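Local coordinates for chitin-binding domain 3 protein (Micromonospora aurantiaca ATCC 27029, PDB 5OPF) that probably cleaves crystalline polysaccharides such as cellulose or chitin oxidatively, as a copper-dependent lytic polysaccharide monooxygenase, at residues D111-Y116 against T174-S179; N49-E54 against G73-G78. One frame throughout, in Å; residues are numbered along the deposited sequence.

Interaction 1 (D111-Y116 against T174-S179); sequences DYIRVY and TIWQAS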
loop_
_atom_site.group_PDB
_atom_site.type_symbol
_atom_site.label_atom_id
_atom_site.label_comp_id
_atom_site.label_asym_id
_atom_site.label_seq_id
_atom_site.Cartn_x
_atom_site.Cartn_y
_atom_site.Cartn_z
ATOM N N ASP A 111 -0.491 -16.219 -4.377
ATOM C CA ASP A 111 -0.860 -17.269 -3.431
ATOM C C ASP A 111 -2.024 -16.796 -2.573
ATOM O O ASP A 111 -2.898 -17.593 -2.193
ATOM C CB ASP A 111 0.330 -17.636 -2.531
ATOM C CG ASP A 111 1.463 -18.332 -3.263
ATOM O OD1 ASP A 111 1.374 -18.616 -4.476
ATOM O OD2 ASP A 111 2.457 -18.653 -2.576
ATOM N N TYR A 112 -2.044 -15.501 -2.268
ATOM C CA TYR A 112 -3.140 -14.831 -1.578
ATOM C C TYR A 112 -2.882 -13.337 -1.656
ATOM O O TYR A 112 -1.743 -12.895 -1.864
ATOM C CB TYR A 112 -3.282 -15.265 -0.105
ATOM C CG TYR A 112 -2.001 -15.261 0.701
ATOM C CD1 TYR A 112 -1.545 -14.116 1.345
ATOM C CD2 TYR A 112 -1.253 -16.414 0.840
ATOM C CE1 TYR A 112 -0.363 -14.121 2.090
ATOM C CE2 TYR A 112 -0.089 -16.435 1.582
ATOM C CZ TYR A 112 0.359 -15.281 2.212
ATOM O OH TYR A 112 1.531 -15.313 2.950
ATOM N N ILE A 113 -3.955 -12.561 -1.500
ATOM C CA ILE A 113 -3.865 -11.130 -1.228
ATOM C C ILE A 113 -4.788 -10.849 -0.054
ATOM O O ILE A 113 -5.970 -11.211 -0.099
ATOM C CB ILE A 113 -4.248 -10.256 -2.442
ATOM C CG1 ILE A 113 -3.333 -10.536 -3.633
ATOM C CG2 ILE A 113 -4.167 -8.769 -2.055
ATOM C CD1 ILE A 113 -3.655 -9.732 -4.889
ATOM N N ARG A 114 -4.246 -10.234 0.994
ATOM C CA ARG A 114 -4.985 -9.928 2.210
ATOM C C ARG A 114 -5.142 -8.420 2.324
ATOM O O ARG A 114 -4.186 -7.671 2.110
ATOM C CB ARG A 114 -4.252 -10.474 3.435
ATOM C CG ARG A 114 -4.247 -11.981 3.487
ATOM C CD ARG A 114 -3.311 -12.561 4.544
ATOM N NE ARG A 114 -3.260 -14.015 4.418
ATOM C CZ ARG A 114 -2.277 -14.786 4.865
ATOM N NH1 ARG A 114 -1.253 -14.270 5.527
ATOM N NH2 ARG A 114 -2.320 -16.087 4.631
ATOM N N VAL A 115 -6.352 -7.983 2.673
ATOM C CA VAL A 115 -6.677 -6.571 2.858
ATOM C C VAL A 115 -7.082 -6.346 4.310
ATOM O O VAL A 115 -8.056 -6.944 4.795
ATOM C CB VAL A 115 -7.788 -6.109 1.901
ATOM C CG1 VAL A 115 -8.166 -4.642 2.160
ATOM C CG2 VAL A 115 -7.379 -6.312 0.451
ATOM N N TYR A 116 -6.339 -5.476 4.985
ATOM C CA TYR A 116 -6.605 -5.057 6.351
ATOM C C TYR A 116 -7.008 -3.583 6.346
ATOM O O TYR A 116 -6.558 -2.803 5.500
ATOM C CB TYR A 116 -5.332 -5.183 7.215
ATOM C CG TYR A 116 -4.808 -6.590 7.355
ATOM C CD1 TYR A 116 -3.955 -7.141 6.411
ATOM C CD2 TYR A 116 -5.171 -7.373 8.433
ATOM C CE1 TYR A 116 -3.497 -8.430 6.534
ATOM C CE2 TYR A 116 -4.712 -8.673 8.562
ATOM C CZ TYR A 116 -3.879 -9.193 7.601
ATOM O OH TYR A 116 -3.412 -10.493 7.708
ATOM N N THR A 174 -2.480 -3.778 2.453
ATOM C CA THR A 174 -2.668 -4.895 1.540
ATOM C C THR A 174 -1.353 -5.662 1.435
ATOM O O THR A 174 -0.290 -5.071 1.166
ATOM C CB THR A 174 -3.143 -4.398 0.161
ATOM O OG1 THR A 174 -4.390 -3.698 0.293
ATOM C CG2 THR A 174 -3.351 -5.557 -0.797
ATOM N N ILE A 175 -1.430 -6.978 1.617
ATOM C CA ILE A 175 -0.285 -7.881 1.511
ATOM C C ILE A 175 -0.528 -8.800 0.321
ATOM O O ILE A 175 -1.522 -9.534 0.288
ATOM C CB ILE A 175 -0.087 -8.721 2.787
ATOM C CG1 ILE A 175 0.073 -7.814 4.008
ATOM C CG2 ILE A 175 1.131 -9.671 2.612
ATOM C CD1 ILE A 175 0.255 -8.561 5.321
ATOM N N TRP A 176 0.374 -8.761 -0.655
ATOM C CA TRP A 176 0.345 -9.650 -1.811
ATOM C C TRP A 176 1.480 -10.657 -1.689
ATOM O O TRP A 176 2.655 -10.272 -1.693
ATOM C CB TRP A 176 0.546 -8.840 -3.086
ATOM C CG TRP A 176 0.699 -9.610 -4.388
ATOM C CD1 TRP A 176 0.175 -10.834 -4.730
ATOM C CD2 TRP A 176 1.390 -9.135 -5.545
ATOM N NE1 TRP A 176 0.509 -11.136 -6.041
ATOM C CE2 TRP A 176 1.255 -10.107 -6.553
ATOM C CE3 TRP A 176 2.130 -7.986 -5.816
ATOM C CZ2 TRP A 176 1.804 -9.940 -7.821
ATOM C CZ3 TRP A 176 2.684 -7.831 -7.066
ATOM C CH2 TRP A 176 2.509 -8.797 -8.055
ATOM N N GLN A 177 1.146 -11.945 -1.595
ATOM C CA GLN A 177 2.132 -13.016 -1.692
ATOM C C GLN A 177 2.107 -13.483 -3.142
ATOM O O GLN A 177 1.126 -14.085 -3.585
ATOM C CB GLN A 177 1.782 -14.153 -0.733
ATOM C CG GLN A 177 2.765 -15.319 -0.771
ATOM C CD GLN A 177 4.115 -14.987 -0.170
ATOM O OE1 GLN A 177 4.210 -14.209 0.764
ATOM N NE2 GLN A 177 5.162 -15.608 -0.682
ATOM N N ALA A 178 3.156 -13.176 -3.893
ATOM C CA ALA A 178 3.218 -13.532 -5.304
ATOM C C ALA A 178 3.517 -15.024 -5.453
ATOM O O ALA A 178 4.036 -15.668 -4.535
ATOM C CB ALA A 178 4.281 -12.695 -6.000
ATOM N N SER A 179 3.172 -15.585 -6.616
ATOM C CA SER A 179 3.230 -17.040 -6.800
ATOM C C SER A 179 4.496 -17.563 -7.478
ATOM O O SER A 179 4.710 -18.784 -7.486
ATOM C CB SER A 179 2.010 -17.541 -7.589
ATOM O OG SER A 179 0.819 -17.309 -6.861
HETATM O O HOH W 1 5.004 -17.669 -2.908
HETATM O O HOH W 2 3.076 -20.368 -5.572
#
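Two first torsions bring Tyr112 and Gln177 together: Tyr112 holds its ring between backbone N and carbonyl carbon (chi1 48°), turned toward the neighbouring strand, while Gln177 carries CG directly opposite its own N (chi1 180°), so that CG runs on past the ring toward Asp111 CB. The Tyr112 torsion lays its ring against Gln177 CB, which stands 3.6 Å from the Tyr112 ring centroid and 17° off its normal, a CH-pi contact. On the opposite face Arg114 NH2 sits over the ring centre, 3.6 Å above the plane of the Tyr112 ring. The phenol reaches onward to hydrogen-bond His60, and Arg114 NE bonds Gln139. A leucine in place of Tyr112 would probably deprive the Arg114 guanidinium of the flat surface beneath it and His60 NE2 of its hydroxyl partner.

Antiparallel pairing fixes this register. Gln177 N meets Tyr112 O at 3.1 Å, and Arg114 and Ile175 exchange two bonds, Arg114 N to Ile175 O and Ile175 N to Arg114 O, each 2.9 Å. On the face that carries Ile113, Thr174 and Trp176 the touching atoms are carbons: Ile113 CG2 touches Thr174 CG2 at 3.5 Å, and Ile113 CG1 approaches Trp176 CD1 obliquely at 3.7 Å. At the wetter end, a water donates to Asp111 OD1 (2.7 Å) and also to Ser179 O.

Trp176 NE1 is hydrogen-bonded to Gly109 O, and its ring stacks on Tyr185, a residue of the copper site. The paired strands are characteristic of the beta-sandwich core of these monooxygenases, here with the side chain of Trp176 about 5 Å from the copper ion.

Interaction 2 (N49-E54 against G73-G78); sequences NGLFRE and GRTQSG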
loop_
_atom_site.group_PDB
_atom_site.type_symbol
_atom_site.label_atom_id
_atom_site.label_comp_id
_atom_site.label_asym_id
_atom_site.label_seq_id
_atom_site.Cartn_x
_atom_site.Cartn_y
_atom_site.Cartn_z
ATOM N N ASN A 49 6.508 0.041 -8.023
ATOM C CA ASN A 49 6.108 -1.333 -8.308
ATOM C C ASN A 49 6.932 -2.372 -7.560
ATOM O O ASN A 49 6.680 -3.574 -7.736
ATOM C CB ASN A 49 6.184 -1.587 -9.830
ATOM C CG ASN A 49 7.609 -1.650 -10.351
ATOM O OD1 ASN A 49 8.572 -1.475 -9.611
ATOM N ND2 ASN A 49 7.743 -1.923 -11.632
ATOM N N GLY A 50 7.883 -1.957 -6.726
ATOM C CA GLY A 50 8.871 -2.872 -6.181
ATOM C C GLY A 50 8.952 -2.941 -4.668
ATOM O O GLY A 50 10.015 -3.237 -4.119
ATOM N N LEU A 51 7.832 -2.702 -3.984
ATOM C CA LEU A 51 7.826 -2.650 -2.515
ATOM C C LEU A 51 7.614 -4.059 -1.948
ATOM O O LEU A 51 6.550 -4.419 -1.421
ATOM C CB LEU A 51 6.794 -1.647 -2.015
ATOM C CG LEU A 51 7.156 -0.948 -0.695
ATOM C CD1 LEU A 51 6.145 0.163 -0.433
ATOM C CD2 LEU A 51 7.240 -1.910 0.481
ATOM N N PHE A 52 8.685 -4.860 -2.049
ATOM C CA PHE A 52 8.640 -6.258 -1.657
ATOM C C PHE A 52 9.797 -6.642 -0.747
ATOM O O PHE A 52 10.865 -6.014 -0.738
ATOM C CB PHE A 52 8.584 -7.212 -2.875
ATOM C CG PHE A 52 9.789 -7.148 -3.775
ATOM C CD1 PHE A 52 10.961 -7.815 -3.453
ATOM C CD2 PHE A 52 9.740 -6.432 -4.961
ATOM C CE1 PHE A 52 12.057 -7.756 -4.293
ATOM C CE2 PHE A 52 10.840 -6.373 -5.800
ATOM C CZ PHE A 52 11.988 -7.037 -5.463
ATOM N N ARG A 53 9.552 -7.734 -0.014
ATOM C CA ARG A 53 10.567 -8.544 0.639
ATOM C C ARG A 53 10.608 -9.900 -0.055
ATOM O O ARG A 53 9.696 -10.259 -0.814
ATOM C CB ARG A 53 10.237 -8.777 2.115
ATOM C CG ARG A 53 10.133 -7.512 2.966
ATOM C CD ARG A 53 9.986 -7.841 4.452
ATOM N NE ARG A 53 11.247 -8.322 4.999
ATOM C CZ ARG A 53 12.235 -7.543 5.423
ATOM N NH1 ARG A 53 12.114 -6.221 5.431
ATOM N NH2 ARG A 53 13.353 -8.100 5.865
ATOM N N GLU A 54 11.687 -10.649 0.195
ATOM C CA GLU A 54 11.792 -12.029 -0.258
ATOM C C GLU A 54 12.178 -12.911 0.916
ATOM O O GLU A 54 12.862 -12.470 1.843
ATOM C CB GLU A 54 12.795 -12.173 -1.420
ATOM C CG GLU A 54 12.251 -11.505 -2.679
ATOM C CD GLU A 54 13.151 -11.576 -3.888
ATOM O OE1 GLU A 54 14.236 -12.184 -3.796
ATOM O OE2 GLU A 54 12.749 -11.024 -4.940
ATOM N N GLY A 73 8.989 -3.215 6.412
ATOM C CA GLY A 73 10.088 -3.536 7.306
ATOM C C GLY A 73 11.398 -2.940 6.840
ATOM O O GLY A 73 12.453 -3.573 6.979
ATOM N N ARG A 74 11.358 -1.716 6.309
ATOM C CA ARG A 74 12.549 -1.041 5.799
ATOM C C ARG A 74 13.261 -1.903 4.762
ATOM O O ARG A 74 14.488 -1.978 4.712
ATOM C CB ARG A 74 13.480 -0.591 6.929
ATOM C CG ARG A 74 12.758 0.317 7.916
ATOM C CD ARG A 74 13.686 0.959 8.936
ATOM N NE ARG A 74 12.892 1.635 9.947
ATOM C CZ ARG A 74 13.036 1.507 11.260
ATOM N NH1 ARG A 74 14.023 0.786 11.771
ATOM N NH2 ARG A 74 12.174 2.104 12.066
ATOM N N THR A 75 12.466 -2.515 3.891
ATOM C CA THR A 75 12.990 -3.393 2.861
ATOM C C THR A 75 13.917 -2.646 1.901
ATOM O O THR A 75 13.878 -1.421 1.762
ATOM C CB THR A 75 11.843 -4.074 2.110
ATOM O OG1 THR A 75 12.380 -5.173 1.373
ATOM C CG2 THR A 75 11.085 -3.111 1.168
ATOM N N GLN A 76 14.774 -3.423 1.242
ATOM C CA GLN A 76 15.638 -2.929 0.178
ATOM C C GLN A 76 16.460 -1.729 0.624
ATOM O O GLN A 76 16.449 -0.657 0.009
ATOM C CB GLN A 76 14.835 -2.644 -1.072
ATOM C CG GLN A 76 14.246 -3.915 -1.615
ATOM C CD GLN A 76 13.397 -3.666 -2.807
ATOM O OE1 GLN A 76 13.794 -2.931 -3.712
ATOM N NE2 GLN A 76 12.203 -4.253 -2.825
ATOM N N SER A 77 17.177 -1.934 1.721
ATOM C CA SER A 77 18.140 -0.970 2.222
ATOM C C SER A 77 17.492 0.366 2.530
ATOM O O SER A 77 18.132 1.412 2.425
ATOM C CB SER A 77 19.316 -0.795 1.262
ATOM O OG SER A 77 19.964 -2.033 1.033
ATOM N N GLY A 78 16.223 0.344 2.913
ATOM C CA GLY A 78 15.554 1.547 3.364
ATOM C C GLY A 78 14.950 2.415 2.282
ATOM O O GLY A 78 14.545 3.542 2.575
HETATM O O HOH W 3 12.471 -1.354 -5.429
HETATM O O HOH W 4 14.961 -4.982 5.816
#
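Gln76 reaches from a short, weakly bonded helical turn to the carbonyls on both sides of an inverse gamma turn centred on Leu51, just where the chain enters the edge strand 52-54 of the monooxygenase beta-sandwich. Gln76 NE2 serves two acceptors, Gly50 O at 2.7 Å and Phe52 O at 3.0 Å, and it approaches the first nearly in line with its C=O bond. The second bond is the straighter, with an N-H...O angle of 165° and the acceptor in the amide plane, whereas Gly50 O is tilted out of that plane. The two directions diverge, consistent with each using its own N-H.

Phe52 O is gripped a second time by Thr75 OG1, which donates at 2.7 Å. A chi1 of -165° at Thr75 places OG1 on the side remote from its backbone N, facing that carbonyl. The same side of the contact is tight around the Phe52 ring: Gln76 NE2 stands over the ring centre, 3.6 Å above the plane of Phe52, with amide and ring planes 43° apart. As its hydrogens go to the carbonyls, this is packing above the face. Phe52 in turn meets the rings of the copper residues His1 and Tyr185.

The side toward Gly73 is looser. The Arg53 and Thr75 side chains run antiparallel past one another, Arg53 CG lying 3.6 Å from Thr75 OG1. The guanidinium then bends to Gly73 O, but this bond is weak, and NH1 has its stronger partner in Gly72 O. A water also accepts from NH1. At the other margin, beyond the amide, a second water donates to Gln76 OE1 at 2.7 Å.

From the N terminus, the chain passes 49-54 first and returns at 73-78, so interaction 2 closes a loop of 18 intervening residues. Only afterwards does it reach 111-116, and interaction 1 closes a longer excursion of 57 residues, nearly half of them strand, at 174-179. The two loops follow in series, neither crossing nor nesting. Their link is the mixed sheet: strand 52-54 pairs with 183-192, which pairs with 169-178, which pairs with 110-118. Interaction 2 thus joins the helical turn 75-78 to one side of this sheet, and interaction 1 lies two strand pairings further in. Their centres are about 15 Å apart, their nearest atoms about 6 Å.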